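Local coordinates for melanin biosynthesis protein TyrA, putative (Shewanella oneidensis, PDB 2IIZ) that binds heme b and, as a member of the dye-decolorizing (DyP-type) peroxidase family, probably acts as a peroxidase, at residues Pro80-Pro85 with Cys262-His267; Asp102-Leu107 with Met257-Cys262; Thr223-Arg228 with His273-Gly278. All coordinates share one frame; numbering follows the deposited sequence.

Contact 1: Pro80-Pro85 with Cys262-His267; sequences PEMLKP and CRTPDH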
loop_
_atom_site.group_PDB
_atom_site.type_symbol
_atom_site.label_atom_id
_atom_site.label_comp_id
_atom_site.label_asym_id
_atom_site.label_seq_id
_atom_site.Cartn_x
_atom_site.Cartn_y
_atom_site.Cartn_z
ATOM N N PRO A 80 -20.588 -14.920 23.165
ATOM C CA PRO A 80 -19.448 -14.833 24.067
ATOM C C PRO A 80 -19.842 -14.084 25.339
ATOM O O PRO A 80 -20.522 -13.057 25.269
ATOM C CB PRO A 80 -18.408 -14.018 23.273
ATOM C CG PRO A 80 -18.808 -14.120 21.854
ATOM C CD PRO A 80 -20.289 -14.384 21.826
ATOM N N GLU A 81 -19.413 -14.611 26.482
ATOM C CA GLU A 81 -19.830 -14.131 27.796
ATOM C C GLU A 81 -19.676 -12.613 27.959
ATOM O O GLU A 81 -20.592 -11.931 28.418
ATOM C CB GLU A 81 -19.020 -14.858 28.883
ATOM C CG GLU A 81 -19.441 -14.518 30.314
ATOM C CD GLU A 81 -18.575 -15.180 31.381
ATOM O OE1 GLU A 81 -17.359 -15.408 31.148
ATOM O OE2 GLU A 81 -19.130 -15.472 32.467
HETATM N N MSE A 82 -18.515 -12.095 27.572
HETATM C CA MSE A 82 -18.140 -10.719 27.904
HETATM C C MSE A 82 -18.236 -9.722 26.753
HETATM O O MSE A 82 -17.819 -8.575 26.898
HETATM C CB MSE A 82 -16.724 -10.713 28.472
HETATM C CG MSE A 82 -16.581 -11.625 29.680
HETATM SE SE MSE A 82 -14.885 -11.397 30.546
HETATM C CE MSE A 82 -15.218 -9.621 31.329
ATOM N N LEU A 83 -18.789 -10.142 25.620
ATOM C CA LEU A 83 -18.755 -9.320 24.405
ATOM C C LEU A 83 -19.575 -8.028 24.508
ATOM O O LEU A 83 -20.741 -8.043 24.907
ATOM C CB LEU A 83 -19.230 -10.136 23.196
ATOM C CG LEU A 83 -19.177 -9.436 21.834
ATOM C CD1 LEU A 83 -17.762 -9.029 21.503
ATOM C CD2 LEU A 83 -19.752 -10.319 20.742
ATOM N N LYS A 84 -18.947 -6.914 24.139
ATOM C CA LYS A 84 -19.575 -5.605 24.203
ATOM C C LYS A 84 -18.888 -4.593 23.273
ATOM O O LYS A 84 -17.774 -4.850 22.766
ATOM C CB LYS A 84 -19.587 -5.094 25.654
ATOM C CG LYS A 84 -18.217 -4.852 26.297
ATOM C CD LYS A 84 -18.392 -4.603 27.810
ATOM C CE LYS A 84 -17.066 -4.280 28.495
ATOM N N PRO A 85 -19.556 -3.435 23.049
ATOM C CA PRO A 85 -19.029 -2.440 22.113
ATOM C C PRO A 85 -17.700 -1.828 22.562
ATOM O O PRO A 85 -17.258 -2.049 23.687
ATOM C CB PRO A 85 -20.133 -1.387 22.049
ATOM C CG PRO A 85 -21.371 -2.049 22.664
ATOM C CD PRO A 85 -20.837 -3.005 23.654
ATOM N N CYS A 262 -7.204 -10.898 23.047
ATOM C CA CYS A 262 -7.246 -11.276 24.454
ATOM C C CYS A 262 -8.421 -12.200 24.764
ATOM O O CYS A 262 -9.455 -12.150 24.103
ATOM C CB CYS A 262 -7.355 -9.998 25.286
ATOM S SG CYS A 262 -7.063 -10.192 27.066
ATOM N N ARG A 263 -8.270 -13.047 25.772
ATOM C CA ARG A 263 -9.347 -13.945 26.159
ATOM C C ARG A 263 -10.442 -13.211 26.933
ATOM O O ARG A 263 -11.539 -13.748 27.103
ATOM C CB ARG A 263 -8.818 -15.098 27.000
ATOM C CG ARG A 263 -8.712 -14.815 28.479
ATOM C CD ARG A 263 -7.699 -15.731 29.106
ATOM N NE ARG A 263 -8.153 -17.115 29.136
ATOM C CZ ARG A 263 -7.433 -18.127 29.611
ATOM N NH1 ARG A 263 -6.211 -17.918 30.100
ATOM N NH2 ARG A 263 -7.936 -19.353 29.599
ATOM N N THR A 264 -10.138 -11.998 27.405
ATOM C CA THR A 264 -11.127 -11.145 28.076
ATOM C C THR A 264 -11.016 -9.717 27.544
ATOM O O THR A 264 -9.905 -9.238 27.294
ATOM C CB THR A 264 -10.977 -11.178 29.619
ATOM O OG1 THR A 264 -11.844 -10.207 30.194
ATOM C CG2 THR A 264 -9.556 -10.878 30.068
ATOM N N PRO A 265 -12.161 -9.035 27.358
ATOM C CA PRO A 265 -12.123 -7.665 26.808
ATOM C C PRO A 265 -11.761 -6.538 27.802
ATOM O O PRO A 265 -11.510 -5.411 27.375
ATOM C CB PRO A 265 -13.557 -7.462 26.294
ATOM C CG PRO A 265 -14.415 -8.324 27.201
ATOM C CD PRO A 265 -13.544 -9.483 27.639
ATOM N N ASP A 266 -11.731 -6.804 29.101
ATOM C CA ASP A 266 -11.484 -5.694 30.033
ATOM C C ASP A 266 -9.984 -5.372 30.190
ATOM O O ASP A 266 -9.619 -4.301 30.683
ATOM C CB ASP A 266 -12.229 -5.853 31.375
ATOM C CG ASP A 266 -12.133 -7.230 31.941
ATOM O OD1 ASP A 266 -11.278 -7.984 31.438
ATOM O OD2 ASP A 266 -12.904 -7.559 32.885
ATOM N N HIS A 267 -9.119 -6.282 29.760
ATOM C CA HIS A 267 -7.682 -6.008 29.774
ATOM C C HIS A 267 -7.322 -4.778 28.940
ATOM O O HIS A 267 -6.745 -3.826 29.463
ATOM C CB HIS A 267 -6.902 -7.226 29.303
ATOM C CG HIS A 267 -6.827 -8.307 30.325
ATOM N ND1 HIS A 267 -5.940 -9.355 30.231
ATOM C CD2 HIS A 267 -7.526 -8.500 31.473
ATOM C CE1 HIS A 267 -6.098 -10.152 31.274
ATOM N NE2 HIS A 267 -7.055 -9.657 32.043
#
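M82, a selenomethionine in the loop 80-85, lies across T264, P265 and D266 and makes all the close contacts between the two segments. At the start of the second segment, C262 ends strand 254-262. Its SG accepts a hydrogen bond from T264 N (3.6 Å, N-H...S angle 165°), a bond within the segment that ties the end of the strand to the turn leading into T264. T264 is the first residue that M82 meets: its OG1 stands 3.3 Å from M82 SE, while the same hydroxyl donates a 2.6 Å hydrogen bond to D266 OD1. That bond reaches the carboxylate from above its plane, 48° out of it. P265 follows and gives the apolar core of the contact. Its CD packs 3.5 Å from M82 CB, and its CG sits 3.4 Å from M82 O, so the proline ring spans both the main chain and the root of the selenomethionine. Y180 of strand 179-188 also touches this proline; it packs on P80 and L83, and its hydroxyl is hydrogen-bonded to M82 N. At D266, in the first turn of helix 266-276, OD2 comes within 3.5 Å of M82 CE. The bend in the M82 chain at chi3 (71°) is what carries this methyl past T264 to the carboxylate. Chemically, the two segments share neither a hydrogen bond nor a charge pair. Across this interface the attraction is van der Waals contact of M82 with P265 and with the T264 and D266 oxygens, while polar ties of the loop, such as M82 N to Y180 OH, go to other parts of the chain.

Contact 2: Asp102-Leu107 with Met257-Cys262; sequences DLFVHL and MFISTC. With HEM (protoporphyrin IX containing Fe), chain C.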
loop_
_atom_site.group_PDB
_atom_site.type_symbol
_atom_site.label_atom_id
_atom_site.label_comp_id
_atom_site.label_asym_id
_atom_site.label_seq_id
_atom_site.Cartn_x
_atom_site.Cartn_y
_atom_site.Cartn_z
ATOM N N ASP A 102 -19.387 -4.332 11.123
ATOM C CA ASP A 102 -20.011 -5.659 11.226
ATOM C C ASP A 102 -19.009 -6.815 11.132
ATOM O O ASP A 102 -19.099 -7.795 11.881
ATOM C CB ASP A 102 -21.084 -5.844 10.140
ATOM C CG ASP A 102 -22.305 -4.965 10.357
ATOM O OD1 ASP A 102 -22.403 -4.287 11.402
ATOM O OD2 ASP A 102 -23.172 -4.952 9.469
ATOM N N LEU A 103 -18.067 -6.693 10.206
ATOM C CA LEU A 103 -17.069 -7.731 9.983
ATOM C C LEU A 103 -15.693 -7.152 9.723
ATOM O O LEU A 103 -15.546 -6.112 9.065
ATOM C CB LEU A 103 -17.452 -8.590 8.787
ATOM C CG LEU A 103 -18.733 -9.405 8.875
ATOM C CD1 LEU A 103 -18.991 -10.008 7.507
ATOM C CD2 LEU A 103 -18.631 -10.500 9.931
ATOM N N PHE A 104 -14.698 -7.860 10.248
ATOM C CA PHE A 104 -13.299 -7.518 10.096
ATOM C C PHE A 104 -12.578 -8.755 9.561
ATOM O O PHE A 104 -12.703 -9.861 10.118
ATOM C CB PHE A 104 -12.742 -7.079 11.449
ATOM C CG PHE A 104 -11.257 -6.772 11.461
ATOM C CD1 PHE A 104 -10.628 -6.161 10.384
ATOM C CD2 PHE A 104 -10.494 -7.088 12.573
ATOM C CE1 PHE A 104 -9.273 -5.884 10.417
ATOM C CE2 PHE A 104 -9.149 -6.815 12.608
ATOM C CZ PHE A 104 -8.536 -6.207 11.520
ATOM N N VAL A 105 -11.835 -8.546 8.472
ATOM C CA VAL A 105 -10.983 -9.559 7.898
ATOM C C VAL A 105 -9.547 -9.066 8.009
ATOM O O VAL A 105 -9.149 -8.054 7.390
ATOM C CB VAL A 105 -11.334 -9.838 6.414
ATOM C CG1 VAL A 105 -10.367 -10.821 5.807
ATOM C CG2 VAL A 105 -12.742 -10.380 6.287
ATOM N N HIS A 106 -8.779 -9.804 8.803
ATOM C CA HIS A 106 -7.398 -9.491 9.112
ATOM C C HIS A 106 -6.507 -10.460 8.388
ATOM O O HIS A 106 -6.532 -11.659 8.684
ATOM C CB HIS A 106 -7.211 -9.678 10.596
ATOM C CG HIS A 106 -5.822 -9.442 11.076
ATOM N ND1 HIS A 106 -5.423 -8.243 11.627
ATOM C CD2 HIS A 106 -4.743 -10.250 11.108
ATOM C CE1 HIS A 106 -4.154 -8.321 11.974
ATOM N NE2 HIS A 106 -3.716 -9.527 11.670
ATOM N N LEU A 107 -5.721 -9.943 7.443
ATOM C CA LEU A 107 -4.886 -10.795 6.590
ATOM C C LEU A 107 -3.420 -10.441 6.682
ATOM O O LEU A 107 -3.055 -9.260 6.700
ATOM C CB LEU A 107 -5.325 -10.702 5.125
ATOM C CG LEU A 107 -6.810 -10.910 4.855
ATOM C CD1 LEU A 107 -7.118 -10.718 3.368
ATOM C CD2 LEU A 107 -7.277 -12.278 5.330
HETATM N N MSE A 257 -1.797 0.798 13.272
HETATM C CA MSE A 257 -3.046 0.085 13.314
HETATM C C MSE A 257 -2.968 -0.767 14.542
HETATM O O MSE A 257 -2.447 -1.899 14.511
HETATM C CB MSE A 257 -3.249 -0.773 12.092
HETATM C CG MSE A 257 -4.639 -1.439 12.032
HETATM SE SE MSE A 257 -6.125 -0.228 11.891
HETATM C CE MSE A 257 -5.708 0.563 10.246
ATOM N N PHE A 258 -3.482 -0.214 15.630
ATOM C CA PHE A 258 -3.451 -0.920 16.876
ATOM C C PHE A 258 -4.489 -2.014 16.956
ATOM O O PHE A 258 -5.689 -1.769 16.771
ATOM C CB PHE A 258 -3.647 -0.007 18.070
ATOM C CG PHE A 258 -3.548 -0.742 19.346
ATOM C CD1 PHE A 258 -2.319 -0.917 19.949
ATOM C CD2 PHE A 258 -4.681 -1.281 19.936
ATOM C CE1 PHE A 258 -2.203 -1.606 21.145
ATOM C CE2 PHE A 258 -4.590 -1.978 21.137
ATOM C CZ PHE A 258 -3.342 -2.144 21.750
ATOM N N ILE A 259 -4.013 -3.221 17.253
ATOM C CA ILE A 259 -4.870 -4.378 17.390
ATOM C C ILE A 259 -4.557 -5.100 18.688
ATOM O O ILE A 259 -3.427 -5.506 18.897
ATOM C CB ILE A 259 -4.687 -5.334 16.204
ATOM C CG1 ILE A 259 -4.877 -4.550 14.876
ATOM C CG2 ILE A 259 -5.647 -6.516 16.334
ATOM C CD1 ILE A 259 -4.892 -5.388 13.639
ATOM N N SER A 260 -5.560 -5.249 19.554
ATOM C CA SER A 260 -5.435 -6.061 20.761
ATOM C C SER A 260 -6.204 -7.374 20.622
ATOM O O SER A 260 -7.303 -7.397 20.078
ATOM C CB SER A 260 -5.966 -5.315 21.964
ATOM O OG SER A 260 -6.066 -6.173 23.104
ATOM N N THR A 261 -5.615 -8.461 21.128
ATOM C CA THR A 261 -6.233 -9.785 21.117
ATOM C C THR A 261 -6.109 -10.363 22.513
ATOM O O THR A 261 -5.035 -10.324 23.100
ATOM C CB THR A 261 -5.548 -10.729 20.123
ATOM O OG1 THR A 261 -4.244 -11.089 20.605
ATOM C CG2 THR A 261 -5.413 -10.085 18.743
ATOM N N CYS A 262 -7.204 -10.898 23.047
ATOM C CA CYS A 262 -7.246 -11.276 24.454
ATOM C C CYS A 262 -8.421 -12.200 24.764
ATOM O O CYS A 262 -9.455 -12.150 24.103
ATOM C CB CYS A 262 -7.355 -9.998 25.286
ATOM S SG CYS A 262 -7.063 -10.192 27.066
HETATM C CHA HEM C . 4.288 -1.312 24.877
HETATM C CHB HEM C . 3.909 1.730 21.161
HETATM C CHC HEM C . -0.831 1.973 21.753
HETATM C CHD HEM C . -0.558 -1.467 25.084
HETATM C C1A HEM C . 4.604 -0.479 23.837
HETATM C C2A HEM C . 5.945 -0.178 23.382
HETATM C C3A HEM C . 5.819 0.670 22.346
HETATM C C4A HEM C . 4.418 0.912 22.128
HETATM C CMA HEM C . 6.942 1.302 21.507
HETATM C CAA HEM C . 7.248 -0.745 23.997
HETATM C CBA HEM C . 7.688 -2.054 23.310
HETATM C CGA HEM C . 6.861 -3.227 23.789
HETATM O O1A HEM C . 5.993 -3.733 23.018
HETATM O O2A HEM C . 7.062 -3.678 24.950
HETATM C C1B HEM C . 2.599 2.065 21.018
HETATM C C2B HEM C . 2.091 3.002 20.040
HETATM C C3B HEM C . 0.765 3.069 20.207
HETATM C C4B HEM C . 0.420 2.175 21.287
HETATM C CMB HEM C . 2.991 3.745 19.026
HETATM C CAB HEM C . -0.284 3.899 19.450
HETATM C CBB HEM C . 0.004 5.111 18.997
HETATM C C1C HEM C . -1.151 1.077 22.724
HETATM C C2C HEM C . -2.484 0.879 23.231
HETATM C C3C HEM C . -2.419 -0.078 24.160
HETATM C C4C HEM C . -1.035 -0.502 24.248
HETATM C CMC HEM C . -3.696 1.680 22.730
HETATM C CAC HEM C . -3.555 -0.670 25.016
HETATM C CBC HEM C . -4.834 -0.272 24.963
HETATM C C1D HEM C . 0.756 -1.764 25.321
HETATM C C2D HEM C . 1.205 -2.798 26.216
HETATM C C3D HEM C . 2.720 -2.750 26.153
HETATM C C4D HEM C . 3.023 -1.690 25.226
HETATM C CMD HEM C . 0.322 -3.741 27.060
HETATM C CAD HEM C . 3.734 -3.624 26.909
HETATM C CBD HEM C . 4.170 -2.859 28.147
HETATM C CGD HEM C . 4.932 -3.727 29.121
HETATM O O1D HEM C . 6.188 -3.562 29.210
HETATM O O2D HEM C . 4.282 -4.567 29.796
HETATM N NA HEM C . 3.688 0.201 23.054
HETATM N NB HEM C . 1.554 1.571 21.768
HETATM N NC HEM C . -0.277 0.222 23.353
HETATM N ND HEM C . 1.848 -1.134 24.756
HETATM FE FE HEM C . 1.735 0.382 23.349
#
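The rings of H106 and F104 both meet I259 edge-on: the methyl CD1 lies near the plane of each. I259 CD1 is 3.5 Å from H106 CE1 and 4.3 Å from F104 CZ, so the imidazole takes the tighter contact. F104 CZ also lies in plane at the imidazole edge, and one face of the F104 ring has H106 N 4.3 Å above it, toward the rim. F63 stacks on the H106 ring, while Y24 meets that ring at a steeper angle and touches I259 as well; F299 packs obliquely against F104. The third flat group, F258, serves the opposite surface of its strand. One face of its ring covers pyrrole C of the heme, with F258 CE1 3.3 Å from HEM C2C and F258 CZ 3.3 Å from HEM C3C. This ring lies on the side of the porphyrin away from the iron-binding H225, that is, the distal side. I259 reaches across by an extended path: CG1 stands anti to its carbonyl carbon (chi1 -53°) and chi2 is -173°, which pushes CD1 forward. This single methyl makes the contact, since the backbones remain apart, with H106 and I259 CA atoms 10.1 Å from each other. Their strands, 103-109 and 254-262, are separated by three others in the antiparallel sheet, and the curvature of the sheet brings them face to face. Such an aromatic and aliphatic interior, with heme bound on the outer surface of one wall, fits the ferredoxin-like, barrel-related alpha+beta fold of DyP-type peroxidases.

Contact 3: Thr223-Arg228 with His273-Gly278; sequences TSHIKR and HSMVFG. With HEM (protoporphyrin IX containing Fe), chain C.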
loop_
_atom_site.group_PDB
_atom_site.type_symbol
_atom_site.label_atom_id
_atom_site.label_comp_id
_atom_site.label_asym_id
_atom_site.label_seq_id
_atom_site.Cartn_x
_atom_site.Cartn_y
_atom_site.Cartn_z
ATOM N N THR A 223 4.153 9.325 33.577
ATOM C CA THR A 223 3.469 9.661 32.320
ATOM C C THR A 223 3.956 8.901 31.101
ATOM O O THR A 223 3.602 9.255 29.974
ATOM C CB THR A 223 3.672 11.152 32.000
ATOM O OG1 THR A 223 5.076 11.449 32.030
ATOM C CG2 THR A 223 2.927 12.036 33.009
ATOM N N SER A 224 4.771 7.866 31.293
ATOM C CA SER A 224 5.351 7.152 30.143
ATOM C C SER A 224 4.442 6.019 29.686
ATOM O O SER A 224 3.786 5.388 30.521
ATOM C CB SER A 224 6.727 6.590 30.494
ATOM O OG SER A 224 6.625 5.670 31.552
ATOM N N HIS A 225 4.411 5.764 28.376
ATOM C CA HIS A 225 3.546 4.722 27.806
ATOM C C HIS A 225 3.597 3.380 28.551
ATOM O O HIS A 225 2.555 2.815 28.854
ATOM C CB HIS A 225 3.865 4.470 26.320
ATOM C CG HIS A 225 2.850 3.624 25.623
ATOM N ND1 HIS A 225 1.495 3.755 25.835
ATOM C CD2 HIS A 225 2.992 2.635 24.710
ATOM C CE1 HIS A 225 0.847 2.880 25.087
ATOM N NE2 HIS A 225 1.732 2.187 24.391
ATOM N N ILE A 226 4.802 2.892 28.833
ATOM C CA ILE A 226 5.038 1.552 29.427
ATOM C C ILE A 226 4.688 1.488 30.924
ATOM O O ILE A 226 4.416 0.401 31.471
ATOM C CB ILE A 226 6.550 1.142 29.274
ATOM C CG1 ILE A 226 6.992 1.230 27.830
ATOM C CG2 ILE A 226 6.821 -0.255 29.730
ATOM C CD1 ILE A 226 6.030 0.664 26.880
ATOM N N LYS A 227 4.715 2.636 31.584
ATOM C CA LYS A 227 4.353 2.698 32.992
ATOM C C LYS A 227 2.844 2.592 33.067
ATOM O O LYS A 227 2.300 1.953 33.954
ATOM C CB LYS A 227 4.840 4.019 33.615
ATOM C CG LYS A 227 4.591 4.163 35.129
ATOM C CD LYS A 227 5.171 3.004 35.915
ATOM C CE LYS A 227 5.316 3.348 37.387
ATOM N NZ LYS A 227 6.008 2.262 38.158
ATOM N N ARG A 228 2.186 3.224 32.099
ATOM C CA ARG A 228 0.736 3.383 32.087
ATOM C C ARG A 228 0.001 2.115 31.680
ATOM O O ARG A 228 -1.095 1.844 32.161
ATOM C CB ARG A 228 0.361 4.500 31.106
ATOM C CG ARG A 228 0.794 5.911 31.524
ATOM C CD ARG A 228 -0.146 6.514 32.531
ATOM N NE ARG A 228 0.215 6.104 33.896
ATOM C CZ ARG A 228 -0.574 5.440 34.724
ATOM N NH1 ARG A 228 -1.794 5.086 34.371
ATOM N NH2 ARG A 228 -0.136 5.122 35.918
ATOM N N HIS A 273 -8.071 3.057 29.678
ATOM C CA HIS A 273 -8.452 3.980 30.739
ATOM C C HIS A 273 -7.188 4.569 31.375
ATOM O O HIS A 273 -7.026 5.791 31.434
ATOM C CB HIS A 273 -9.314 3.251 31.762
ATOM C CG HIS A 273 -9.780 4.109 32.885
ATOM N ND1 HIS A 273 -8.910 4.715 33.767
ATOM C CD2 HIS A 273 -11.027 4.456 33.282
ATOM C CE1 HIS A 273 -9.603 5.404 34.656
ATOM N NE2 HIS A 273 -10.890 5.263 34.384
ATOM N N SER A 274 -6.291 3.701 31.835
ATOM C CA SER A 274 -5.002 4.139 32.375
ATOM C C SER A 274 -4.222 5.082 31.444
ATOM O O SER A 274 -3.501 5.955 31.933
ATOM C CB SER A 274 -4.128 2.939 32.735
ATOM O OG SER A 274 -2.786 3.347 32.884
HETATM N N MSE A 275 -4.359 4.913 30.124
HETATM C CA MSE A 275 -3.714 5.824 29.173
HETATM C C MSE A 275 -4.411 7.182 29.080
HETATM O O MSE A 275 -3.761 8.217 29.147
HETATM C CB MSE A 275 -3.678 5.227 27.763
HETATM C CG MSE A 275 -2.900 3.934 27.622
HETATM SE SE MSE A 275 -2.838 3.324 25.814
HETATM C CE MSE A 275 -2.737 4.898 24.861
ATOM N N VAL A 276 -5.728 7.175 28.913
ATOM C CA VAL A 276 -6.493 8.417 28.741
ATOM C C VAL A 276 -6.616 9.218 30.043
ATOM O O VAL A 276 -6.281 10.408 30.110
ATOM C CB VAL A 276 -7.931 8.134 28.215
ATOM C CG1 VAL A 276 -8.834 9.401 28.328
ATOM C CG2 VAL A 276 -7.871 7.643 26.778
ATOM N N PHE A 277 -7.105 8.537 31.073
ATOM C CA PHE A 277 -7.391 9.150 32.361
ATOM C C PHE A 277 -6.226 9.146 33.346
ATOM O O PHE A 277 -6.190 9.959 34.255
ATOM C CB PHE A 277 -8.599 8.453 32.956
ATOM C CG PHE A 277 -9.856 8.747 32.216
ATOM C CD1 PHE A 277 -10.544 9.932 32.443
ATOM C CD2 PHE A 277 -10.353 7.858 31.290
ATOM C CE1 PHE A 277 -11.723 10.217 31.749
ATOM C CE2 PHE A 277 -11.527 8.132 30.595
ATOM C CZ PHE A 277 -12.212 9.308 30.820
ATOM N N GLY A 278 -5.277 8.237 33.174
ATOM C CA GLY A 278 -4.052 8.258 33.959
ATOM C C GLY A 278 -4.181 7.563 35.298
ATOM O O GLY A 278 -5.170 6.872 35.581
HETATM C CHA HEM C . 4.288 -1.312 24.877
HETATM C CHB HEM C . 3.909 1.730 21.161
HETATM C CHC HEM C . -0.831 1.973 21.753
HETATM C CHD HEM C . -0.558 -1.467 25.084
HETATM C C1A HEM C . 4.604 -0.479 23.837
HETATM C C2A HEM C . 5.945 -0.178 23.382
HETATM C C3A HEM C . 5.819 0.670 22.346
HETATM C C4A HEM C . 4.418 0.912 22.128
HETATM C CMA HEM C . 6.942 1.302 21.507
HETATM C CAA HEM C . 7.248 -0.745 23.997
HETATM C CBA HEM C . 7.688 -2.054 23.310
HETATM C CGA HEM C . 6.861 -3.227 23.789
HETATM O O1A HEM C . 5.993 -3.733 23.018
HETATM O O2A HEM C . 7.062 -3.678 24.950
HETATM C C1B HEM C . 2.599 2.065 21.018
HETATM C C2B HEM C . 2.091 3.002 20.040
HETATM C C3B HEM C . 0.765 3.069 20.207
HETATM C C4B HEM C . 0.420 2.175 21.287
HETATM C CMB HEM C . 2.991 3.745 19.026
HETATM C CAB HEM C . -0.284 3.899 19.450
HETATM C CBB HEM C . 0.004 5.111 18.997
HETATM C C1C HEM C . -1.151 1.077 22.724
HETATM C C2C HEM C . -2.484 0.879 23.231
HETATM C C3C HEM C . -2.419 -0.078 24.160
HETATM C C4C HEM C . -1.035 -0.502 24.248
HETATM C CMC HEM C . -3.696 1.680 22.730
HETATM C CAC HEM C . -3.555 -0.670 25.016
HETATM C CBC HEM C . -4.834 -0.272 24.963
HETATM C C1D HEM C . 0.756 -1.764 25.321
HETATM C C2D HEM C . 1.205 -2.798 26.216
HETATM C C3D HEM C . 2.720 -2.750 26.153
HETATM C C4D HEM C . 3.023 -1.690 25.226
HETATM C CMD HEM C . 0.322 -3.741 27.060
HETATM C CAD HEM C . 3.734 -3.624 26.909
HETATM C CBD HEM C . 4.170 -2.859 28.147
HETATM C CGD HEM C . 4.932 -3.727 29.121
HETATM O O1D HEM C . 6.188 -3.562 29.210
HETATM O O2D HEM C . 4.282 -4.567 29.796
HETATM N NA HEM C . 3.688 0.201 23.054
HETATM N NB HEM C . 1.554 1.571 21.768
HETATM N NC HEM C . -0.277 0.222 23.353
HETATM N ND HEM C . 1.848 -1.134 24.756
HETATM FE FE HEM C . 1.735 0.382 23.349
#
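H225 and M275 meet beside the heme iron, and metal coordination fixes the first of them. H225 NE2 binds HEM FE at 2.1 Å; CG is anti to the backbone N (chi1 -169°), which swings the imidazole off its short helix toward the porphyrin. The far nitrogen, ND1, is hydrogen-bonded to D285 OD2, so that carboxylate is a second-shell group setting the rotation of the ring. A sulfur-aromatic type of contact comes next, here with selenium: M275 SE lies in the plane of the H225 ring, at its edge, 4.9 Å from the centroid and 3.8 Å from H225 CE1. The backbone of M275 is hydrogen-bonded to that of D285, which ties the residue to the same second shell. An axial histidine backed by an aspartate is the proximal arrangement known from heme peroxidases, and H225 is the axial ligand in this protein. Apolar packing against the porphyrin flanks the metal bond: M275 SE touches HEM C2C at 3.6 Å on the same side as H225, and I226 CD1 approaches the meso carbon HEM CHA at 3.3 Å. Hydrogen bonding joins the segments further from the iron. R228 NH1 donates to S274 O (3.1 Å, N-H...O angle 159°), keeping the acceptor nearly in the guanidinium plane but reaching it from above the carbonyl plane, 37° out. S274 OG also donates to R228 O, although the modelled 2.4 Å is too short to be trusted in detail. The guanidinium has another anchor, as R228 NE is hydrogen-bonded to L222 O.

Along the chain the segments run 80-85, 102-107, 223-228, 257-262, 262-267 and 273-278. Contacts 1 and 2 lie with their centres about 14 Å apart and meet at C262, where strand 254-262 ends; both join the N-terminal family region to the C-terminal one. Contact 3, about 21 Å from contact 1 and about 22 Å from contact 2 between centres, lies wholly within the C-terminal region. Helix 266-276 connects contacts 1 and 3. Contacts 2 and 3 also share the heme: F258 covers pyrrole C distally and M275 proximally, so the heme lies between the sheet on its distal side and helices 225-228 and 266-276 on its proximal side, with the iron bound from helix 225-228.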